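Local coordinates for protein trypanothione-dependent glyoxalase I (Leishmania major, PDB 2C21) that belongs to the glyoxalase/bleomycin resistance/dioxygenase superfamily and carries nickel ions in a dimer built from paired beta-alpha-beta-beta-beta modules, at residues S6-L10 with E55-T59; F25-L30 with D94-V100; S108-A112 with L124-M130. All coordinates share one frame; numbering follows the deposited sequence. Where two conformers were deposited one is given.

Interaction 1: residues S6-L10 with E55-T59; sequences SRRML and EMSST
Arg8, at the start of strand 8-15, reaches across to the loop 55-59 that leads into strand 60-66, its parallel neighbour in the first beta-alpha-beta-beta-beta module of this glyoxalase-superfamily fold. From CB, which points toward the loop, the chain runs out extended through CG and CD, with CG anti to the backbone N (chi1 -173°). It then bends at chi3, and this turn sets the guanidinium end-on to the loop. NE and NH2 pair with the carboxylate of Glu127 of the second subunit, where Arg8 also joins an antiparallel strand across the interface. Arg8 NH1 and Arg8 NH2 converge on one acceptor of the loop, Glu55 O, each 3.2 Å away. Glu55 O sits in the guanidinium plane, between the two nitrogens, so the fork fixes the aim of the group; contacts at its faces and the other bonds at its edge must settle how it is turned. Arg8 NH1 also makes a weak bond to Ser58 O at 3.3 Å, while Met56 O lies over one face of the guanidinium and Leu10 CD2 over the opposite face, offset toward the rim. A water accepts from Arg8 NH1 and donates to Thr59 OG1.

Thr59 closes the other end of the contact. Its methyl CG2 packs on Met9 CG at 3.6 Å, and its CA-H points at Leu10 O. The carboxylate of Glu55 turns elsewhere, to a salt bridge with Arg36. The hydroxyl Thr59 OG1 donates to Met9 O at 2.7 Å, coming from above the carbonyl plane, about 40° out of it.

Interaction 2: residues F25-L30 with D94-V100; sequences FYTERL and DMRKHDV
The C-terminal turns of helices 19-29 and 88-97 come together at Arg29 and Met95, whose CA atoms lie 6.6 Å apart; these are the helices of the two beta-alpha-beta-beta-beta modules of the chain. Helix 19-29 has a wider pi-type turn at 25-29, and helix 88-97 ends in a Schellman motif with Asp99 at C-prime, where Val100 N and Asp99 N return to Met95 O and Arg96 O.

Arg29 carries most of the polar contact. Bends at chi2 and chi3 fold its chain over so that the guanidinium lies flat on the His98 ring, centres 3.6 Å apart and planes only 4° from parallel, with CZ over the middle of the imidazole. The ring is itself held from the last turn of the helix it follows: His98 ND1 donates to Asp94 O at 3.1 Å, a nearly straight bond (174°) in the ring plane. Asp94 also uses its carboxylate, and Arg29 NH2 meets Asp94 OD2 on the syn side at 3.3 Å. Guanidinium and carboxylate planes stand 61° apart, and the salt bridge has a single arm. A longer charge contact from Arg29 to Glu28 extends the network, and Glu28 in turn pairs with Lys24. Arg29 NE is buried here without a polar partner in the model.

Beneath this polar layer the side chains are apolar. Met95 SD makes an oblique Met-aromatic contact with Phe25, 5.2 Å from the ring centroid. In the conformer given, Met95 CE lies 3.4 Å from Leu30 CD2, shorter than a normal carbon contact and therefore doubtful. Val100 CG2 packs on the CD of Arg29 and also reaches the edge of the Phe25 ring, 3.8 Å from Phe25 CE1.

Interaction 3: residues S108-A112 with L124-M130; sequences SGFMA and LLNEKTM
Phe110 lays its ring against the first turn of helix 127-141, with Leu125 CD2 over one face, offset toward the rim. Its chi1 of 170° carries the ring away from the backbone N and over toward the helix. There Phe110 CD1 touches Thr129 CG2 at 3.7 Å, while Met130 SD approaches the ring edge in a Met-aromatic contact, 4.1 Å from Phe110 CZ. The backbone Met130 N also lies at that edge, near the ring plane.

Behind the ring the two segments pair as an antiparallel beta hairpin. Ala112 and Leu124 form a hydrogen-bonded pair, with Ala112 N to Leu124 O at 3.0 Å and Leu124 N to Ala112 O at 2.9 Å. Met111 and Leu125 are the non-hydrogen-bonded pair that follows, and their side chains meet as Met111 CB on Leu125 CD2, 4.0 Å apart. One more bond, Asn126 N to Phe110 O at 2.9 Å, carries the pairing to the N-cap of the helix; Asn126 CB rests near Gly109 O. Ser108 OG accepts from Phe110 N, an ST turn in the approach to the strand.

The pairs divide between the faces of the sheet. Ala112 and Leu124 face helix 88-97, packing on Val88, Val92 and Leu91, while the side chain of Leu125 lies on the other face, about 5 Å from a nickel ion and packed on Leu10 of the second subunit. In the sheet, strand 121-126 lies between 111-115, antiparallel, and 78-85, parallel, before the chain runs into helix 127-141.

From the N terminus, strand 8-15 opens interaction 1, whose loop closes only at 55-59, after helix 19-29 and strands 33-40 and 45-51 have passed. Interaction 2 starts within that span, at 25-30, and closes at 94-100, so the two cross along the chain; it ties the helix of the first module to that of the second. Interaction 3 comes later and closes a short hairpin in the second sheet. It follows the other two in series and touches interaction 2 where Leu30 CD2 packs on Leu124 CD2 at 4.0 Å. Interaction 1 stands apart from both, but all three also touch the second subunit.

Interaction 1: residues S6-L10 with E55-T59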
loop_
_atom_site.group_PDB
_atom_site.type_symbol
_atom_site.label_atom_id
_atom_site.label_comp_id
_atom_site.label_asym_id
_atom_site.label_seq_id
_atom_site.Cartn_x
_atom_site.Cartn_y
_atom_site.Cartn_z
ATOM N N SER A 6 -19.464 1.122 4.303
ATOM C CA SER A 6 -18.517 1.547 3.226
ATOM C C SER A 6 -17.104 1.781 3.769
ATOM O O SER A 6 -16.913 2.528 4.738
ATOM C CB SER A 6 -19.023 2.820 2.555
ATOM O OG SER A 6 -18.345 3.042 1.329
ATOM N N ARG A 7 -16.124 1.119 3.154
ATOM C CA ARG A 7 -14.734 1.225 3.561
ATOM C C ARG A 7 -13.862 1.381 2.339
ATOM O O ARG A 7 -14.259 1.015 1.238
ATOM C CB ARG A 7 -14.312 -0.004 4.361
ATOM C CG ARG A 7 -15.164 -0.219 5.565
ATOM C CD ARG A 7 -14.682 -1.350 6.453
ATOM N NE ARG A 7 -15.578 -1.438 7.602
ATOM C CZ ARG A 7 -15.792 -2.524 8.336
ATOM N NH1 ARG A 7 -15.149 -3.652 8.088
ATOM N NH2 ARG A 7 -16.651 -2.475 9.338
ATOM N N ARG A 8 -12.669 1.921 2.545
ATOM C CA ARG A 8 -11.763 2.210 1.453
ATOM C C ARG A 8 -10.319 2.187 1.938
ATOM O O ARG A 8 -10.023 2.647 3.034
ATOM C CB ARG A 8 -12.106 3.574 0.829
ATOM C CG ARG A 8 -11.324 3.913 -0.434
ATOM C CD ARG A 8 -11.900 5.158 -1.127
ATOM N NE ARG A 8 -11.876 6.348 -0.261
ATOM C CZ ARG A 8 -10.977 7.338 -0.308
ATOM N NH1 ARG A 8 -9.995 7.348 -1.200
ATOM N NH2 ARG A 8 -11.075 8.362 0.545
ATOM N N MET A 9 -9.443 1.616 1.119
ATOM C CA MET A 9 -7.988 1.699 1.314
ATOM C C MET A 9 -7.557 3.141 1.118
ATOM O O MET A 9 -7.790 3.718 0.038
ATOM C CB MET A 9 -7.287 0.744 0.344
ATOM C CG MET A 9 -5.806 0.710 0.470
ATOM S SD MET A 9 -5.040 -0.642 -0.444
ATOM C CE MET A 9 -5.535 -2.001 0.598
ATOM N N LEU A 10 -6.939 3.738 2.138
ATOM C CA LEU A 10 -6.589 5.162 2.053
ATOM C C LEU A 10 -5.150 5.416 1.658
ATOM O O LEU A 10 -4.868 6.267 0.807
ATOM C CB LEU A 10 -6.884 5.866 3.371
ATOM C CG LEU A 10 -8.342 5.825 3.808
ATOM C CD1 LEU A 10 -8.507 6.727 5.011
ATOM C CD2 LEU A 10 -9.335 6.229 2.700
ATOM N N GLU A 55 -6.333 12.608 -1.567
ATOM C CA GLU A 55 -6.771 11.522 -0.691
ATOM C C GLU A 55 -8.271 11.270 -0.775
ATOM O O GLU A 55 -8.703 10.160 -0.530
ATOM C CB GLU A 55 -6.374 11.798 0.751
ATOM C CG GLU A 55 -4.897 11.634 1.003
ATOM C CD GLU A 55 -4.453 12.380 2.216
ATOM O OE1 GLU A 55 -4.485 11.801 3.332
ATOM O OE2 GLU A 55 -4.117 13.568 2.055
ATOM N N MET A 56 -9.058 12.281 -1.145
ATOM C CA MET A 56 -10.515 12.170 -1.175
ATOM C C MET A 56 -10.991 11.221 -2.276
ATOM O O MET A 56 -12.062 10.629 -2.162
ATOM C CB MET A 56 -11.173 13.559 -1.373
ATOM C CG MET A 56 -10.899 14.567 -0.260
ATOM S SD MET A 56 -9.257 15.326 -0.354
ATOM C CE MET A 56 -9.573 16.620 -1.558
ATOM N N SER A 57 -10.192 11.076 -3.329
ATOM C CA SER A 57 -10.559 10.230 -4.471
ATOM C C SER A 57 -9.517 9.167 -4.853
ATOM O O SER A 57 -9.696 8.462 -5.840
ATOM C CB SER A 57 -10.817 11.132 -5.672
ATOM O OG SER A 57 -9.649 11.877 -5.985
ATOM N N SER A 58 -8.437 9.060 -4.082
ATOM C CA SER A 58 -7.286 8.225 -4.429
ATOM C C SER A 58 -6.724 7.558 -3.203
ATOM O O SER A 58 -6.889 8.057 -2.088
ATOM C CB SER A 58 -6.131 9.040 -4.995
ATOM O OG SER A 58 -6.516 9.801 -6.100
ATOM N N THR A 59 -6.021 6.456 -3.446
ATOM C CA THR A 59 -5.211 5.769 -2.436
ATOM C C THR A 59 -3.772 6.235 -2.656
ATOM O O THR A 59 -3.248 6.204 -3.782
ATOM C CB THR A 59 -5.361 4.245 -2.588
ATOM O OG1 THR A 59 -6.747 3.906 -2.453
ATOM C CG2 THR A 59 -4.554 3.488 -1.536
HETATM O O HOH W 1 -9.106 5.347 -3.254
HETATM O O HOH W 2 -6.734 8.385 0.925
#

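Interaction 2: residues F25-L30 with D94-V100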
loop_
_atom_site.group_PDB
_atom_site.type_symbol
_atom_site.label_atom_id
_atom_site.label_comp_id
_atom_site.label_asym_id
_atom_site.label_seq_id
_atom_site.Cartn_x
_atom_site.Cartn_y
_atom_site.Cartn_z
ATOM N N PHE A 25 12.262 11.560 -6.207
ATOM C CA PHE A 25 11.976 10.306 -6.876
ATOM C C PHE A 25 10.478 10.142 -7.220
ATOM O O PHE A 25 10.126 9.926 -8.374
ATOM C CB PHE A 25 12.443 9.140 -6.004
ATOM C CG PHE A 25 12.176 7.801 -6.613
ATOM C CD1 PHE A 25 13.049 7.268 -7.554
ATOM C CD2 PHE A 25 11.040 7.089 -6.269
ATOM C CE1 PHE A 25 12.803 6.046 -8.127
ATOM C CE2 PHE A 25 10.774 5.864 -6.841
ATOM C CZ PHE A 25 11.653 5.336 -7.778
ATOM N N TYR A 26 9.598 10.242 -6.228
ATOM C CA TYR A 26 8.182 9.939 -6.456
ATOM C C TYR A 26 7.495 10.984 -7.336
ATOM O O TYR A 26 6.569 10.651 -8.076
ATOM C CB TYR A 26 7.418 9.694 -5.129
ATOM C CG TYR A 26 7.779 8.363 -4.497
ATOM C CD1 TYR A 26 7.289 7.173 -5.020
ATOM C CD2 TYR A 26 8.638 8.293 -3.405
ATOM C CE1 TYR A 26 7.650 5.930 -4.468
ATOM C CE2 TYR A 26 8.988 7.078 -2.840
ATOM C CZ TYR A 26 8.496 5.897 -3.365
ATOM O OH TYR A 26 8.862 4.681 -2.803
ATOM N N THR A 27 7.957 12.227 -7.285
ATOM C CA THR A 27 7.423 13.270 -8.169
ATOM C C THR A 27 8.055 13.230 -9.566
ATOM O O THR A 27 7.357 13.015 -10.556
ATOM C CB THR A 27 7.558 14.679 -7.529
ATOM O OG1 THR A 27 8.936 14.975 -7.275
ATOM C CG2 THR A 27 6.802 14.725 -6.218
ATOM N N GLU A 28 9.370 13.418 -9.642
ATOM C CA GLU A 28 10.045 13.543 -10.938
ATOM C C GLU A 28 10.153 12.213 -11.686
ATOM O O GLU A 28 9.976 12.178 -12.904
ATOM C CB GLU A 28 11.436 14.177 -10.794
ATOM C CG GLU A 28 11.420 15.584 -10.180
ATOM C CD GLU A 28 12.807 16.191 -10.093
ATOM O OE1 GLU A 28 13.779 15.516 -10.503
ATOM O OE2 GLU A 28 12.929 17.346 -9.608
ATOM N N ARG A 29 10.437 11.126 -10.974
ATOM C CA ARG A 29 10.562 9.819 -11.637
ATOM C C ARG A 29 9.213 9.119 -11.832
ATOM O O ARG A 29 9.017 8.457 -12.841
ATOM C CB ARG A 29 11.557 8.895 -10.911
ATOM C CG ARG A 29 12.950 9.503 -10.667
ATOM C CD ARG A 29 13.911 9.407 -11.876
ATOM N NE ARG A 29 13.392 10.041 -13.094
ATOM C CZ ARG A 29 13.498 11.335 -13.409
ATOM N NH1 ARG A 29 14.103 12.200 -12.605
ATOM N NH2 ARG A 29 12.978 11.771 -14.546
ATOM N N LEU A 30 8.283 9.258 -10.887
ATOM C CA LEU A 30 7.021 8.509 -10.964
ATOM C C LEU A 30 5.771 9.326 -11.324
ATOM O O LEU A 30 4.736 8.741 -11.652
ATOM C CB LEU A 30 6.815 7.680 -9.684
ATOM C CG LEU A 30 7.689 6.422 -9.659
ATOM C CD1 LEU A 30 7.781 5.801 -8.297
ATOM C CD2 LEU A 30 7.170 5.401 -10.667
ATOM N N ASP A 94 13.538 5.779 -19.053
ATOM C CA ASP A 94 13.679 7.065 -18.370
ATOM C C ASP A 94 14.325 6.932 -16.989
ATOM O O ASP A 94 15.183 7.734 -16.619
ATOM C CB ASP A 94 12.325 7.751 -18.202
ATOM C CG ASP A 94 12.467 9.207 -17.797
ATOM O OD1 ASP A 94 13.171 9.947 -18.515
ATOM O OD2 ASP A 94 11.890 9.606 -16.764
ATOM N N MET A 95 13.904 5.916 -16.239
ATOM C CA MET A 95 14.465 5.648 -14.916
ATOM C C MET A 95 15.961 5.345 -14.992
ATOM O O MET A 95 16.777 5.994 -14.319
ATOM C CB MET A 95 13.743 4.454 -14.283
ATOM C CG MET A 95 12.283 4.697 -13.939
ATOM S SD MET A 95 12.053 4.909 -12.160
ATOM C CE MET A 95 10.279 5.128 -12.087
ATOM N N ARG A 96 16.317 4.381 -15.840
ATOM C CA ARG A 96 17.719 3.988 -15.994
ATOM C C ARG A 96 18.609 5.193 -16.363
ATOM O O ARG A 96 19.768 5.259 -15.939
ATOM C CB ARG A 96 17.835 2.893 -17.060
ATOM C CG ARG A 96 19.116 2.068 -17.001
ATOM C CD ARG A 96 19.290 1.215 -18.259
ATOM N NE ARG A 96 18.142 0.342 -18.515
ATOM C CZ ARG A 96 17.897 -0.805 -17.878
ATOM N NH1 ARG A 96 18.708 -1.249 -16.919
ATOM N NH2 ARG A 96 16.824 -1.516 -18.192
ATOM N N LYS A 97 18.062 6.140 -17.132
ATOM C CA LYS A 97 18.772 7.396 -17.441
ATOM C C LYS A 97 19.154 8.186 -16.181
ATOM O O LYS A 97 20.211 8.815 -16.127
ATOM C CB LYS A 97 17.934 8.280 -18.385
ATOM C CG LYS A 97 18.615 9.584 -18.821
ATOM C CD LYS A 97 17.994 10.171 -20.088
ATOM C CE LYS A 97 18.730 11.454 -20.528
ATOM N NZ LYS A 97 18.737 11.709 -22.011
ATOM N N HIS A 98 18.294 8.137 -15.169
ATOM C CA HIS A 98 18.507 8.872 -13.925
ATOM C C HIS A 98 19.083 8.001 -12.794
ATOM O O HIS A 98 18.943 8.329 -11.622
ATOM C CB HIS A 98 17.198 9.568 -13.527
ATOM C CG HIS A 98 16.834 10.697 -14.443
ATOM N ND1 HIS A 98 16.207 10.502 -15.655
ATOM C CD2 HIS A 98 17.068 12.028 -14.351
ATOM C CE1 HIS A 98 16.052 11.667 -16.263
ATOM N NE2 HIS A 98 16.564 12.608 -15.492
ATOM N N ASP A 99 19.781 6.930 -13.179
ATOM C CA ASP A 99 20.500 6.022 -12.270
ATOM C C ASP A 99 19.614 5.291 -11.261
ATOM O O ASP A 99 20.106 4.881 -10.211
ATOM C CB ASP A 99 21.629 6.743 -11.510
ATOM C CG ASP A 99 22.685 7.325 -12.421
ATOM O OD1 ASP A 99 23.131 6.637 -13.374
ATOM O OD2 ASP A 99 23.095 8.476 -12.155
ATOM N N VAL A 100 18.328 5.118 -11.568
ATOM C CA VAL A 100 17.430 4.370 -10.678
ATOM C C VAL A 100 17.684 2.879 -10.873
ATOM O O VAL A 100 17.636 2.396 -12.013
ATOM C CB VAL A 100 15.954 4.662 -10.979
ATOM C CG1 VAL A 100 15.039 3.717 -10.209
ATOM C CG2 VAL A 100 15.616 6.099 -10.631
#

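Interaction 3: residues S108-A112 with L124-M130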
loop_
_atom_site.group_PDB
_atom_site.type_symbol
_atom_site.label_atom_id
_atom_site.label_comp_id
_atom_site.label_asym_id
_atom_site.label_seq_id
_atom_site.Cartn_x
_atom_site.Cartn_y
_atom_site.Cartn_z
ATOM N N SER A 108 8.388 -8.404 -22.600
ATOM C CA SER A 108 7.078 -8.098 -23.187
ATOM C C SER A 108 6.618 -6.655 -22.951
ATOM O O SER A 108 5.867 -6.109 -23.763
ATOM C CB SER A 108 6.016 -9.087 -22.680
ATOM O OG SER A 108 5.556 -8.764 -21.382
ATOM N N GLY A 109 7.075 -6.049 -21.851
ATOM C CA GLY A 109 6.660 -4.699 -21.455
ATOM C C GLY A 109 5.515 -4.699 -20.453
ATOM O O GLY A 109 4.941 -3.650 -20.168
ATOM N N PHE A 110 5.185 -5.867 -19.905
ATOM C CA PHE A 110 4.081 -5.986 -18.953
ATOM C C PHE A 110 4.476 -5.519 -17.548
ATOM O O PHE A 110 3.680 -4.888 -16.840
ATOM C CB PHE A 110 3.577 -7.440 -18.899
ATOM C CG PHE A 110 2.612 -7.707 -17.776
ATOM C CD1 PHE A 110 1.364 -7.100 -17.759
ATOM C CD2 PHE A 110 2.961 -8.543 -16.720
ATOM C CE1 PHE A 110 0.475 -7.332 -16.716
ATOM C CE2 PHE A 110 2.072 -8.784 -15.674
ATOM C CZ PHE A 110 0.831 -8.177 -15.673
ATOM N N MET A 111 5.709 -5.822 -17.154
ATOM C CA MET A 111 6.118 -5.720 -15.752
ATOM C C MET A 111 7.589 -5.351 -15.593
ATOM O O MET A 111 8.440 -5.793 -16.356
ATOM C CB MET A 111 5.842 -7.061 -15.071
ATOM C CG MET A 111 6.574 -7.320 -13.759
ATOM S SD MET A 111 6.131 -8.927 -13.040
ATOM C CE MET A 111 6.062 -9.985 -14.481
ATOM N N ALA A 112 7.878 -4.536 -14.582
ATOM C CA ALA A 112 9.252 -4.261 -14.183
ATOM C C ALA A 112 9.281 -3.975 -12.705
ATOM O O ALA A 112 8.251 -3.657 -12.110
ATOM C CB ALA A 112 9.829 -3.088 -14.968
ATOM N N LEU A 124 6.113 -1.801 -11.592
ATOM C CA LEU A 124 5.519 -1.067 -12.683
ATOM C C LEU A 124 4.796 -2.048 -13.582
ATOM O O LEU A 124 5.389 -3.020 -14.055
ATOM C CB LEU A 124 6.604 -0.341 -13.475
ATOM C CG LEU A 124 7.446 0.636 -12.651
ATOM C CD1 LEU A 124 8.595 1.174 -13.502
ATOM C CD2 LEU A 124 6.568 1.762 -12.134
ATOM N N LEU A 125 3.516 -1.791 -13.810
ATOM C CA LEU A 125 2.675 -2.676 -14.595
ATOM C C LEU A 125 1.991 -1.935 -15.725
ATOM O O LEU A 125 1.496 -0.829 -15.541
ATOM C CB LEU A 125 1.592 -3.292 -13.721
ATOM C CG LEU A 125 2.060 -4.213 -12.593
ATOM C CD1 LEU A 125 0.843 -4.646 -11.795
ATOM C CD2 LEU A 125 2.803 -5.419 -13.143
ATOM N N ASN A 126 1.941 -2.561 -16.891
ATOM C CA ASN A 126 1.082 -2.052 -17.947
ATOM C C ASN A 126 -0.371 -2.239 -17.505
ATOM O O ASN A 126 -0.864 -3.372 -17.417
ATOM C CB ASN A 126 1.343 -2.775 -19.261
ATOM C CG ASN A 126 0.581 -2.158 -20.406
ATOM O OD1 ASN A 126 1.161 -1.500 -21.282
ATOM N ND2 ASN A 126 -0.732 -2.339 -20.396
ATOM N N GLU A 127 -1.053 -1.135 -17.219
ATOM C CA GLU A 127 -2.330 -1.210 -16.511
ATOM C C GLU A 127 -3.399 -1.852 -17.360
ATOM O O GLU A 127 -4.221 -2.608 -16.834
ATOM C CB GLU A 127 -2.805 0.164 -16.045
ATOM C CG GLU A 127 -4.165 0.128 -15.369
ATOM C CD GLU A 127 -4.567 1.459 -14.737
ATOM O OE1 GLU A 127 -3.774 2.432 -14.765
ATOM O OE2 GLU A 127 -5.693 1.528 -14.204
ATOM N N LYS A 128 -3.384 -1.546 -18.663
ATOM C CA LYS A 128 -4.337 -2.114 -19.601
ATOM C C LYS A 128 -4.310 -3.638 -19.480
ATOM O O LYS A 128 -5.323 -4.263 -19.125
ATOM C CB LYS A 128 -4.013 -1.655 -21.035
ATOM C CG LYS A 128 -5.058 -1.981 -22.086
ATOM C CD LYS A 128 -4.616 -1.456 -23.457
ATOM C CE LYS A 128 -5.557 -1.882 -24.584
ATOM N NZ LYS A 128 -5.560 -3.364 -24.799
ATOM N N THR A 129 -3.136 -4.217 -19.728
ATOM C CA THR A 129 -2.949 -5.664 -19.717
ATOM C C THR A 129 -3.313 -6.244 -18.350
ATOM O O THR A 129 -4.010 -7.246 -18.260
ATOM C CB THR A 129 -1.486 -6.040 -20.078
ATOM O OG1 THR A 129 -1.111 -5.409 -21.307
ATOM C CG2 THR A 129 -1.327 -7.542 -20.225
ATOM N N MET A 130 -2.864 -5.594 -17.284
ATOM C CA MET A 130 -3.171 -6.054 -15.925
ATOM C C MET A 130 -4.680 -6.166 -15.679
ATOM O O MET A 130 -5.144 -7.137 -15.078
ATOM C CB MET A 130 -2.529 -5.129 -14.885
ATOM C CG MET A 130 -2.772 -5.536 -13.434
ATOM S SD MET A 130 -2.008 -7.095 -12.973
ATOM C CE MET A 130 -2.022 -6.960 -11.175
#